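Local structure of synaptic vesicle glycoprotein 2C (Homo sapiens, 5JLV) at residues Y81-T95 against K101-N115. The protein is a membrane glycoprotein of synaptic vesicles whose luminal domain, the part described here, is known as a receptor for botulinum neurotoxin A. Residues are numbered along the deposited sequence; the frame is centred on the assembly and turned at random.
Sequences YFKNCTFIDTVFDNT and KFIDSEFKNCSFFHN. With NAG (2-acetamido-2-deoxy-beta-D-glucopyranose), chain M; NAG (2-acetamido-2-deoxy-beta-D-glucopyranose), chain E.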
ATOM      1  N   TYR C  81      17.173  19.670  24.102  1.00 32.65           N
ATOM      2  CA  TYR C  81      15.754  19.334  24.187  1.00 35.88           C
ATOM      3  C   TYR C  81      14.908  20.085  23.170  1.00 38.31           C
ATOM      4  O   TYR C  81      15.129  21.270  22.906  1.00 30.15           O
ATOM      5  CB  TYR C  81      15.215  19.674  25.555  1.00 35.57           C
ATOM      6  CG  TYR C  81      15.702  18.818  26.700  1.00 36.36           C
ATOM      7  CD1 TYR C  81      15.090  17.597  26.987  1.00 36.27           C
ATOM      8  CD2 TYR C  81      16.713  19.266  27.546  1.00 32.84           C
ATOM      9  CE1 TYR C  81      15.501  16.827  28.068  1.00 35.61           C
ATOM     10  CE2 TYR C  81      17.130  18.507  28.622  1.00 34.30           C
ATOM     11  CZ  TYR C  81      16.519  17.289  28.880  1.00 37.22           C
ATOM     12  OH  TYR C  81      16.913  16.534  29.965  1.00 38.36           O
ATOM     13  N   PHE C  82      13.914  19.381  22.641  1.00 34.05           N
ATOM     14  CA  PHE C  82      12.838  19.971  21.877  1.00 33.48           C
ATOM     15  C   PHE C  82      11.579  19.889  22.725  1.00 32.04           C
ATOM     16  O   PHE C  82      11.066  18.796  22.960  1.00 36.05           O
ATOM     17  CB  PHE C  82      12.642  19.190  20.578  1.00 29.04           C
ATOM     18  CG  PHE C  82      13.851  19.170  19.694  1.00 31.30           C
ATOM     19  CD1 PHE C  82      14.834  18.190  19.853  1.00 35.07           C
ATOM     20  CD2 PHE C  82      13.999  20.107  18.680  1.00 32.25           C
ATOM     21  CE1 PHE C  82      15.957  18.173  19.031  1.00 34.16           C
ATOM     22  CE2 PHE C  82      15.118  20.088  17.846  1.00 32.80           C
ATOM     23  CZ  PHE C  82      16.096  19.130  18.029  1.00 33.81           C
ATOM     24  N   LYS C  83      11.100  21.041  23.194  1.00 30.43           N
ATOM     25  CA  LYS C  83       9.944  21.119  24.097  1.00 36.49           C
ATOM     26  C   LYS C  83       8.723  21.710  23.392  1.00 41.28           C
ATOM     27  O   LYS C  83       8.775  22.840  22.891  1.00 33.15           O
ATOM     28  CB  LYS C  83      10.287  21.967  25.328  1.00 41.71           C
ATOM     29  CG  LYS C  83      11.470  21.450  26.136  1.00 53.57           C
ATOM     30  CD  LYS C  83      11.781  22.333  27.346  1.00 58.21           C
ATOM     31  CE  LYS C  83      13.148  21.996  27.942  1.00 56.17           C
ATOM     32  NZ  LYS C  83      13.447  22.741  29.199  1.00 56.36           N
ATOM     33  N   ASN C  84       7.631  20.942  23.345  1.00 34.60           N
ATOM     34  CA  ASN C  84       6.387  21.386  22.696  1.00 37.97           C
ATOM     35  C   ASN C  84       6.627  21.764  21.232  1.00 34.61           C
ATOM     36  O   ASN C  84       6.114  22.766  20.730  1.00 39.14           O
ATOM     37  CB  ASN C  84       5.759  22.558  23.475  1.00 41.93           C
ATOM     38  CG  ASN C  84       4.308  22.802  23.107  1.00 51.32           C
ATOM     39  OD1 ASN C  84       3.580  21.885  22.725  1.00 49.82           O
ATOM     40  ND2 ASN C  84       3.878  24.052  23.232  1.00 69.34           N
ATOM     41  N   CYS C  85       7.435  20.959  20.557  1.00 29.77           N
ATOM     42  CA  CYS C  85       7.717  21.179  19.158  1.00 29.31           C
ATOM     43  C   CYS C  85       6.890  20.250  18.283  1.00 32.40           C
ATOM     44  O   CYS C  85       6.514  19.159  18.712  1.00 33.18           O
ATOM     45  CB  CYS C  85       9.221  21.039  18.887  1.00 26.49           C
ATOM     46  SG  CYS C  85      10.184  22.406  19.623  1.00 32.13           S
ATOM     47  N   THR C  86       6.563  20.714  17.078  1.00 33.56           N
ATOM     48  CA  THR C  86       5.917  19.882  16.078  1.00 33.21           C
ATOM     49  C   THR C  86       6.866  19.626  14.903  1.00 34.07           C
ATOM     50  O   THR C  86       7.479  20.558  14.357  1.00 29.74           O
ATOM     51  CB  THR C  86       4.611  20.520  15.584  1.00 33.35           C
ATOM     52  OG1 THR C  86       3.786  20.806  16.714  1.00 35.57           O
ATOM     53  CG2 THR C  86       3.867  19.577  14.642  1.00 32.29           C
ATOM     54  N   PHE C  87       7.003  18.358  14.538  1.00 26.05           N
ATOM     55  CA  PHE C  87       7.830  17.981  13.398  1.00 25.46           C
ATOM     56  C   PHE C  87       6.940  17.391  12.318  1.00 31.29           C
ATOM     57  O   PHE C  87       6.166  16.454  12.581  1.00 27.13           O
ATOM     58  CB  PHE C  87       8.876  16.955  13.815  1.00 24.58           C
ATOM     59  CG  PHE C  87       9.772  17.418  14.914  1.00 25.02           C
ATOM     60  CD1 PHE C  87       9.419  17.219  16.245  1.00 21.97           C
ATOM     61  CD2 PHE C  87      10.981  18.036  14.622  1.00 31.32           C
ATOM     62  CE1 PHE C  87      10.253  17.638  17.267  1.00 32.18           C
ATOM     63  CE2 PHE C  87      11.822  18.471  15.637  1.00 29.70           C
ATOM     64  CZ  PHE C  87      11.455  18.270  16.964  1.00 30.02           C
ATOM     65  N   ILE C  88       7.055  17.954  11.115  1.00 27.32           N
ATOM     66  CA  ILE C  88       6.217  17.588   9.969  1.00 25.98           C
ATOM     67  C   ILE C  88       7.103  17.195   8.789  1.00 25.69           C
ATOM     68  O   ILE C  88       8.010  17.942   8.428  1.00 30.64           O
ATOM     69  CB  ILE C  88       5.313  18.769   9.538  1.00 27.95           C
ATOM     70  CG1 ILE C  88       4.316  19.126  10.659  1.00 30.34           C
ATOM     71  CG2 ILE C  88       4.571  18.449   8.231  1.00 30.70           C
ATOM     72  CD1 ILE C  88       3.876  20.573  10.647  1.00 32.19           C
ATOM     73  N   ASP C  89       6.822  16.039   8.177  1.00 20.89           N
ATOM     74  CA  ASP C  89       7.559  15.576   6.981  1.00 23.88           C
ATOM     75  C   ASP C  89       9.092  15.701   7.147  1.00 26.51           C
ATOM     76  O   ASP C  89       9.803  16.104   6.219  1.00 31.35           O
ATOM     77  CB  ASP C  89       7.121  16.357   5.724  1.00 31.98           C
ATOM     78  CG  ASP C  89       5.626  16.206   5.399  1.00 46.66           C
ATOM     79  OD1 ASP C  89       4.901  15.398   6.034  1.00 39.84           O
ATOM     80  OD2 ASP C  89       5.174  16.909   4.474  1.00 58.12           O
ATOM     81  N   THR C  90       9.584  15.392   8.340  1.00 26.52           N
ATOM     82  CA  THR C  90      10.976  15.650   8.683  1.00 26.49           C
ATOM     83  C   THR C  90      11.712  14.320   8.783  1.00 28.79           C
ATOM     84  O   THR C  90      11.126  13.296   9.165  1.00 29.26           O
ATOM     85  CB  THR C  90      11.078  16.504   9.971  1.00 31.47           C
ATOM     86  OG1 THR C  90      10.665  17.841   9.679  1.00 25.98           O
ATOM     87  CG2 THR C  90      12.510  16.535  10.555  1.00 30.89           C
ATOM     88  N   VAL C  91      12.980  14.330   8.388  1.00 28.96           N
ATOM     89  CA  VAL C  91      13.796  13.119   8.363  1.00 27.22           C
ATOM     90  C   VAL C  91      14.898  13.224   9.407  1.00 31.72           C
ATOM     91  O   VAL C  91      15.601  14.244   9.492  1.00 30.83           O
ATOM     92  CB  VAL C  91      14.404  12.894   6.971  1.00 34.87           C
ATOM     93  CG1 VAL C  91      15.358  11.699   6.973  1.00 32.37           C
ATOM     94  CG2 VAL C  91      13.292  12.719   5.940  1.00 31.58           C
ATOM     95  N   PHE C  92      15.018  12.180  10.221  1.00 23.98           N
ATOM     96  CA  PHE C  92      16.085  12.069  11.193  1.00 22.29           C
ATOM     97  C   PHE C  92      16.982  10.901  10.784  1.00 28.77           C
ATOM     98  O   PHE C  92      16.646   9.724  10.997  1.00 27.21           O
ATOM     99  CB  PHE C  92      15.508  11.860  12.593  1.00 27.20           C
ATOM    100  CG  PHE C  92      14.547  12.949  13.025  1.00 29.86           C
ATOM    101  CD1 PHE C  92      13.175  12.817  12.806  1.00 31.01           C
ATOM    102  CD2 PHE C  92      15.014  14.099  13.647  1.00 29.46           C
ATOM    103  CE1 PHE C  92      12.291  13.821  13.207  1.00 30.98           C
ATOM    104  CE2 PHE C  92      14.130  15.105  14.053  1.00 25.90           C
ATOM    105  CZ  PHE C  92      12.774  14.964  13.824  1.00 28.40           C
ATOM    106  N   ASP C  93      18.112  11.243  10.168  1.00 24.94           N
ATOM    107  CA  ASP C  93      19.006  10.275   9.538  1.00 25.32           C
ATOM    108  C   ASP C  93      20.323  10.183  10.304  1.00 36.14           C
ATOM    109  O   ASP C  93      21.146  11.107  10.277  1.00 31.50           O
ATOM    110  CB  ASP C  93      19.255  10.665   8.074  1.00 25.49           C
ATOM    111  CG  ASP C  93      20.030   9.606   7.300  1.00 37.08           C
ATOM    112  OD1 ASP C  93      20.462   8.602   7.900  1.00 39.74           O
ATOM    113  OD2 ASP C  93      20.225   9.788   6.078  1.00 45.35           O
ATOM    114  N   ASN C  94      20.516   9.064  10.996  1.00 31.41           N
ATOM    115  CA  ASN C  94      21.708   8.865  11.812  1.00 31.23           C
ATOM    116  C   ASN C  94      21.944  10.002  12.833  1.00 36.79           C
ATOM    117  O   ASN C  94      23.052  10.558  12.935  1.00 34.28           O
ATOM    118  CB  ASN C  94      22.943   8.644  10.925  1.00 39.95           C
ATOM    119  CG  ASN C  94      24.004   7.825  11.616  1.00 75.02           C
ATOM    120  OD1 ASN C  94      23.690   6.922  12.404  1.00 89.14           O
ATOM    121  ND2 ASN C  94      25.273   8.122  11.329  1.00 81.24           N
ATOM    122  N   THR C  95      20.888  10.342  13.576  1.00 29.29           N
ATOM    123  CA  THR C  95      21.000  11.232  14.724  1.00 31.53           C
ATOM    124  C   THR C  95      21.125  10.414  16.009  1.00 35.61           C
ATOM    125  O   THR C  95      20.938   9.187  15.998  1.00 32.36           O
ATOM    126  CB  THR C  95      19.787  12.175  14.849  1.00 32.21           C
ATOM    127  OG1 THR C  95      18.660  11.456  15.379  1.00 30.36           O
ATOM    128  CG2 THR C  95      19.426  12.786  13.495  1.00 32.12           C
ATOM    129  N   LYS C 101      15.056  13.241  24.133  1.00 30.04           N
ATOM    130  CA  LYS C 101      15.360  14.558  23.538  1.00 30.28           C
ATOM    131  C   LYS C 101      14.112  15.423  23.348  1.00 31.71           C
ATOM    132  O   LYS C 101      14.201  16.630  23.112  1.00 31.43           O
ATOM    133  CB  LYS C 101      16.044  14.385  22.188  1.00 38.90           C
ATOM    134  CG  LYS C 101      17.277  13.495  22.220  1.00 47.61           C
ATOM    135  CD  LYS C 101      18.495  14.243  22.704  1.00 37.25           C
ATOM    136  CE  LYS C 101      19.631  13.269  22.923  1.00 37.70           C
ATOM    137  NZ  LYS C 101      20.904  13.957  23.228  1.00 39.26           N
ATOM    138  N   PHE C 102      12.953  14.792  23.442  1.00 33.80           N
ATOM    139  CA  PHE C 102      11.686  15.441  23.136  1.00 31.72           C
ATOM    140  C   PHE C 102      10.797  15.487  24.374  1.00 36.77           C
ATOM    141  O   PHE C 102      10.656  14.492  25.085  1.00 40.79           O
ATOM    142  CB  PHE C 102      10.988  14.700  21.985  1.00 30.77           C
ATOM    143  CG  PHE C 102      11.862  14.500  20.780  1.00 25.40           C
ATOM    144  CD1 PHE C 102      12.560  13.309  20.597  1.00 28.66           C
ATOM    145  CD2 PHE C 102      12.007  15.508  19.836  1.00 29.11           C
ATOM    146  CE1 PHE C 102      13.387  13.128  19.490  1.00 29.47           C
ATOM    147  CE2 PHE C 102      12.831  15.338  18.731  1.00 28.65           C
ATOM    148  CZ  PHE C 102      13.516  14.142  18.551  1.00 29.67           C
ATOM    149  N   ILE C 103      10.221  16.650  24.652  1.00 32.78           N
ATOM    150  CA  ILE C 103       9.268  16.777  25.740  1.00 35.16           C
ATOM    151  C   ILE C 103       7.996  17.331  25.157  1.00 30.54           C
ATOM    152  O   ILE C 103       8.014  18.416  24.580  1.00 37.04           O
ATOM    153  CB  ILE C 103       9.762  17.729  26.848  1.00 38.22           C
ATOM    154  CG1 ILE C 103      11.119  17.270  27.406  1.00 33.16           C
ATOM    155  CG2 ILE C 103       8.713  17.857  27.947  1.00 38.06           C
ATOM    156  CD1 ILE C 103      11.747  18.245  28.387  1.00 39.49           C
ATOM    157  N   ASP C 104       6.906  16.577  25.285  1.00 32.70           N
ATOM    158  CA  ASP C 104       5.584  16.999  24.799  1.00 36.68           C
ATOM    159  C   ASP C 104       5.633  17.438  23.332  1.00 36.62           C
ATOM    160  O   ASP C 104       5.053  18.459  22.956  1.00 41.44           O
ATOM    161  CB  ASP C 104       5.009  18.122  25.681  1.00 42.02           C
ATOM    162  CG  ASP C 104       4.737  17.665  27.109  1.00 55.37           C
ATOM    163  OD1 ASP C 104       4.229  16.538  27.296  1.00 62.23           O
ATOM    164  OD2 ASP C 104       5.018  18.440  28.049  1.00 61.42           O
ATOM    165  N   SER C 105       6.341  16.671  22.516  1.00 27.82           N
ATOM    166  CA  SER C 105       6.480  16.992  21.112  1.00 27.70           C
ATOM    167  C   SER C 105       5.654  16.079  20.222  1.00 30.41           C
ATOM    168  O   SER C 105       5.254  15.000  20.623  1.00 34.08           O
ATOM    169  CB  SER C 105       7.952  16.979  20.688  1.00 32.66           C
ATOM    170  OG  SER C 105       8.578  18.168  21.123  1.00 30.55           O
ATOM    171  N   GLU C 106       5.420  16.534  19.006  1.00 27.91           N
ATOM    172  CA  GLU C 106       4.490  15.913  18.115  1.00 38.89           C
ATOM    173  C   GLU C 106       5.197  15.634  16.778  1.00 35.27           C
ATOM    174  O   GLU C 106       5.915  16.508  16.252  1.00 24.92           O
ATOM    175  CB  GLU C 106       3.309  16.869  17.933  1.00 47.47           C
ATOM    176  CG  GLU C 106       2.368  16.515  16.810  1.00 59.30           C
ATOM    177  CD  GLU C 106       1.284  15.554  17.236  1.00 69.68           C
ATOM    178  OE1 GLU C 106       0.904  15.556  18.430  1.00 67.79           O
ATOM    179  OE2 GLU C 106       0.800  14.808  16.364  1.00 76.48           O
ATOM    180  N   PHE C 107       5.015  14.424  16.249  1.00 25.00           N
ATOM    181  CA  PHE C 107       5.585  14.048  14.951  1.00 23.34           C
ATOM    182  C   PHE C 107       4.472  13.696  13.974  1.00 27.97           C
ATOM    183  O   PHE C 107       3.568  12.948  14.321  1.00 28.60           O
ATOM    184  CB  PHE C 107       6.535  12.846  15.093  1.00 29.70           C
ATOM    185  CG  PHE C 107       7.702  13.098  15.993  1.00 29.80           C
ATOM    186  CD1 PHE C 107       8.910  13.586  15.475  1.00 28.36           C
ATOM    187  CD2 PHE C 107       7.612  12.837  17.364  1.00 32.58           C
ATOM    188  CE1 PHE C 107       9.995  13.824  16.312  1.00 29.30           C
ATOM    189  CE2 PHE C 107       8.698  13.077  18.205  1.00 38.36           C
ATOM    190  CZ  PHE C 107       9.888  13.575  17.679  1.00 26.95           C
ATOM    191  N   LYS C 108       4.562  14.231  12.755  1.00 24.24           N
ATOM    192  CA  LYS C 108       3.566  14.012  11.692  1.00 31.58           C
ATOM    193  C   LYS C 108       4.306  13.600  10.416  1.00 28.10           C
ATOM    194  O   LYS C 108       5.025  14.413   9.829  1.00 28.93           O
ATOM    195  CB  LYS C 108       2.769  15.295  11.405  1.00 28.96           C
ATOM    196  CG  LYS C 108       2.321  16.074  12.627  1.00 36.74           C
ATOM    197  CD  LYS C 108       0.852  15.871  12.907  1.00 50.55           C
ATOM    198  CE  LYS C 108       0.358  16.810  13.997  1.00 58.65           C
ATOM    199  NZ  LYS C 108      -0.208  18.091  13.487  1.00 61.75           N
ATOM    200  N   ASN C 109       4.146  12.339  10.009  1.00 23.85           N
ATOM    201  CA  ASN C 109       4.803  11.814   8.800  1.00 23.23           C
ATOM    202  C   ASN C 109       6.321  11.976   8.841  1.00 24.48           C
ATOM    203  O   ASN C 109       6.931  12.420   7.862  1.00 23.66           O
ATOM    204  CB  ASN C 109       4.301  12.507   7.523  1.00 21.09           C
ATOM    205  CG  ASN C 109       2.800  12.443   7.341  1.00 30.86           C
ATOM    206  OD1 ASN C 109       2.111  11.534   7.815  1.00 28.74           O
ATOM    207  ND2 ASN C 109       2.286  13.428   6.609  1.00 44.83           N
ATOM    208  N   CYS C 110       6.925  11.614   9.965  1.00 23.38           N
ATOM    209  CA  CYS C 110       8.341  11.776  10.117  1.00 26.89           C
ATOM    210  C   CYS C 110       9.055  10.446   9.950  1.00 29.89           C
ATOM    211  O   CYS C 110       8.539   9.380  10.343  1.00 31.55           O
ATOM    212  CB  CYS C 110       8.676  12.422  11.465  1.00 23.24           C
ATOM    213  SG  CYS C 110       8.214  14.170  11.535  1.00 25.64           S
ATOM    214  N   SER C 111      10.246  10.513   9.374  1.00 25.72           N
ATOM    215  CA  SER C 111      11.061   9.326   9.146  1.00 24.69           C
ATOM    216  C   SER C 111      12.279   9.299  10.071  1.00 25.65           C
ATOM    217  O   SER C 111      12.957  10.329  10.265  1.00 27.49           O
ATOM    218  CB  SER C 111      11.508   9.265   7.683  1.00 32.31           C
ATOM    219  OG  SER C 111      10.397   9.257   6.803  1.00 33.25           O
ATOM    220  N   PHE C 112      12.554   8.122  10.623  1.00 25.54           N
ATOM    221  CA  PHE C 112      13.711   7.902  11.488  1.00 29.53           C
ATOM    222  C   PHE C 112      14.589   6.784  10.939  1.00 27.69           C
ATOM    223  O   PHE C 112      14.160   5.628  10.898  1.00 28.10           O
ATOM    224  CB  PHE C 112      13.255   7.529  12.901  1.00 26.05           C
ATOM    225  CG  PHE C 112      12.763   8.694  13.697  1.00 33.19           C
ATOM    226  CD1 PHE C 112      11.443   9.113  13.596  1.00 41.65           C
ATOM    227  CD2 PHE C 112      13.617   9.376  14.541  1.00 36.80           C
ATOM    228  CE1 PHE C 112      10.989  10.199  14.329  1.00 35.42           C
ATOM    229  CE2 PHE C 112      13.174  10.458  15.276  1.00 47.52           C
ATOM    230  CZ  PHE C 112      11.850  10.866  15.173  1.00 40.41           C
ATOM    231  N   PHE C 113      15.803   7.130  10.506  1.00 24.01           N
ATOM    232  CA  PHE C 113      16.801   6.123  10.074  1.00 24.89           C
ATOM    233  C   PHE C 113      18.043   6.140  10.954  1.00 32.88           C
ATOM    234  O   PHE C 113      18.509   7.202  11.358  1.00 30.75           O
ATOM    235  CB  PHE C 113      17.266   6.357   8.628  1.00 37.08           C
ATOM    236  CG  PHE C 113      16.179   6.757   7.679  1.00 38.02           C
ATOM    237  CD1 PHE C 113      15.023   5.983   7.541  1.00 37.24           C
ATOM    238  CD2 PHE C 113      16.325   7.893   6.887  1.00 38.40           C
ATOM    239  CE1 PHE C 113      14.024   6.360   6.651  1.00 34.53           C
ATOM    240  CE2 PHE C 113      15.331   8.269   5.991  1.00 39.37           C
ATOM    241  CZ  PHE C 113      14.184   7.500   5.869  1.00 36.65           C
ATOM    242  N   HIS C 114      18.606   4.965  11.213  1.00 28.75           N
ATOM    243  CA  HIS C 114      19.858   4.870  11.969  1.00 35.91           C
ATOM    244  C   HIS C 114      20.627   3.616  11.562  1.00 47.67           C
ATOM    245  O   HIS C 114      20.025   2.562  11.340  1.00 51.98           O
ATOM    246  CB  HIS C 114      19.562   4.868  13.479  1.00 44.90           C
ATOM    247  CG  HIS C 114      20.732   5.260  14.332  1.00 54.16           C
ATOM    248  ND1 HIS C 114      21.770   4.394  14.623  1.00 51.18           N
ATOM    249  CD2 HIS C 114      21.014   6.415  14.983  1.00 52.03           C
ATOM    250  CE1 HIS C 114      22.651   5.008  15.395  1.00 56.14           C
ATOM    251  NE2 HIS C 114      22.218   6.235  15.628  1.00 53.66           N
ATOM    252  N   ASN C 115      21.953   3.728  11.442  1.00 49.10           N
ATOM    253  CA  ASN C 115      22.809   2.546  11.299  1.00 57.93           C
ATOM    254  C   ASN C 115      22.621   1.617  12.493  1.00 63.88           C
ATOM    255  O   ASN C 115      22.434   2.085  13.614  1.00 60.79           O
ATOM    256  CB  ASN C 115      24.287   2.942  11.216  1.00 64.01           C
ATOM    257  CG  ASN C 115      24.601   3.796  10.007  1.00 68.37           C
ATOM    258  OD1 ASN C 115      23.748   4.031   9.158  1.00 61.93           O
ATOM    259  ND2 ASN C 115      25.836   4.268   9.928  1.00 79.33           N
TER
HETATM  260  C1  NAG M 605       2.579  24.589  22.993  1.00 63.53           C
HETATM  261  C2  NAG M 605       1.926  24.991  24.310  1.00 79.05           C
HETATM  262  C3  NAG M 605       0.473  25.398  24.096  1.00 88.77           C
HETATM  263  C4  NAG M 605       0.349  26.400  22.954  1.00 88.75           C
HETATM  264  C5  NAG M 605       1.098  25.914  21.718  1.00 86.20           C
HETATM  265  C6  NAG M 605       1.038  26.951  20.602  1.00 89.40           C
HETATM  266  C7  NAG M 605       2.703  23.994  26.380  1.00 75.39           C
HETATM  267  C8  NAG M 605       2.546  22.856  27.347  1.00 68.52           C
HETATM  268  N2  NAG M 605       2.000  23.894  25.256  1.00 77.76           N
HETATM  269  O3  NAG M 605      -0.041  25.981  25.300  1.00 93.57           O
HETATM  270  O4  NAG M 605      -1.033  26.588  22.632  1.00 90.05           O
HETATM  271  O5  NAG M 605       2.459  25.657  22.057  1.00 77.25           O
HETATM  272  O6  NAG M 605       2.207  26.838  19.783  1.00 89.61           O
HETATM  273  O7  NAG M 605       3.428  24.946  26.611  1.00 82.30           O
HETATM  274  C1  NAG E   1       0.887  13.557   6.230  1.00 34.88           C
HETATM  275  C2  NAG E   1       0.427  15.010   6.229  1.00 37.27           C
HETATM  276  C3  NAG E   1      -0.976  15.138   5.648  1.00 40.07           C
HETATM  277  C4  NAG E   1      -1.087  14.399   4.320  1.00 40.20           C
HETATM  278  C5  NAG E   1      -0.536  12.982   4.436  1.00 33.80           C
HETATM  279  C6  NAG E   1      -0.578  12.268   3.090  1.00 30.34           C
HETATM  280  C7  NAG E   1       0.966  16.740   7.842  1.00 46.55           C
HETATM  281  C8  NAG E   1       0.772  17.233   9.245  1.00 43.39           C
HETATM  282  N2  NAG E   1       0.456  15.540   7.578  1.00 41.32           N
HETATM  283  O3  NAG E   1      -1.286  16.522   5.451  1.00 37.72           O
HETATM  284  O4  NAG E   1      -2.459  14.346   3.916  1.00 36.38           O
HETATM  285  O5  NAG E   1       0.808  13.032   4.907  1.00 32.95           O
HETATM  286  O6  NAG E   1      -0.053  13.133   2.075  1.00 34.88           O
HETATM  287  O7  NAG E   1       1.552  17.397   6.998  1.00 46.35           O
HETATM  288  O   HOH W   1      18.140   9.299  13.558  1.00 33.17           O
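Phe92 and Phe112 form an offset stack, centroids 4.5 Å apart and planes at 15°, with Phe92 CD1 over one face of the Phe112 ring toward its rim. On the neighbouring side of the same two coils, Phe87 and Phe107 run side by side with planes at 12°, slid so far apart that they barely overlap, although Phe87 CD1 comes within 3.4 Å of Phe107 CE1. Phe107 in turn sets CZ over the centre of the Phe102 ring. Each of these phenylalanines has CG anti to its carbonyl carbon (Phe92 chi1 -57°), which gives successive coils the same ring orientation; flat rings suit the close coil spacing. At the corners smaller polar groups serve the backbone: Ser105 OG accepts from Cys85 N at 3.1 Å and donates to Phe82 O at 3.2 Å, from above the carbonyl plane and across it from Ile103 N. Glycosylated Asn109 ND2 gives Asp89 OD1 a weak hydrogen bond at 3.3 Å, while Asn109 OD1 bonds an aromatic side chain of another protein's chain. In-register parallel bonds, such as Phe87 N to Glu106 O at 2.7 Å, position these ladders, and Phe67 and Phe72 of the preceding coil continue them along the axis. In this pentapeptide-repeat quadrilateral beta-helix, phenylalanine columns, stacked or slid, fill the interior, leaving edge backbone groups of residues 110-112 to pair antiparallel with that other chain.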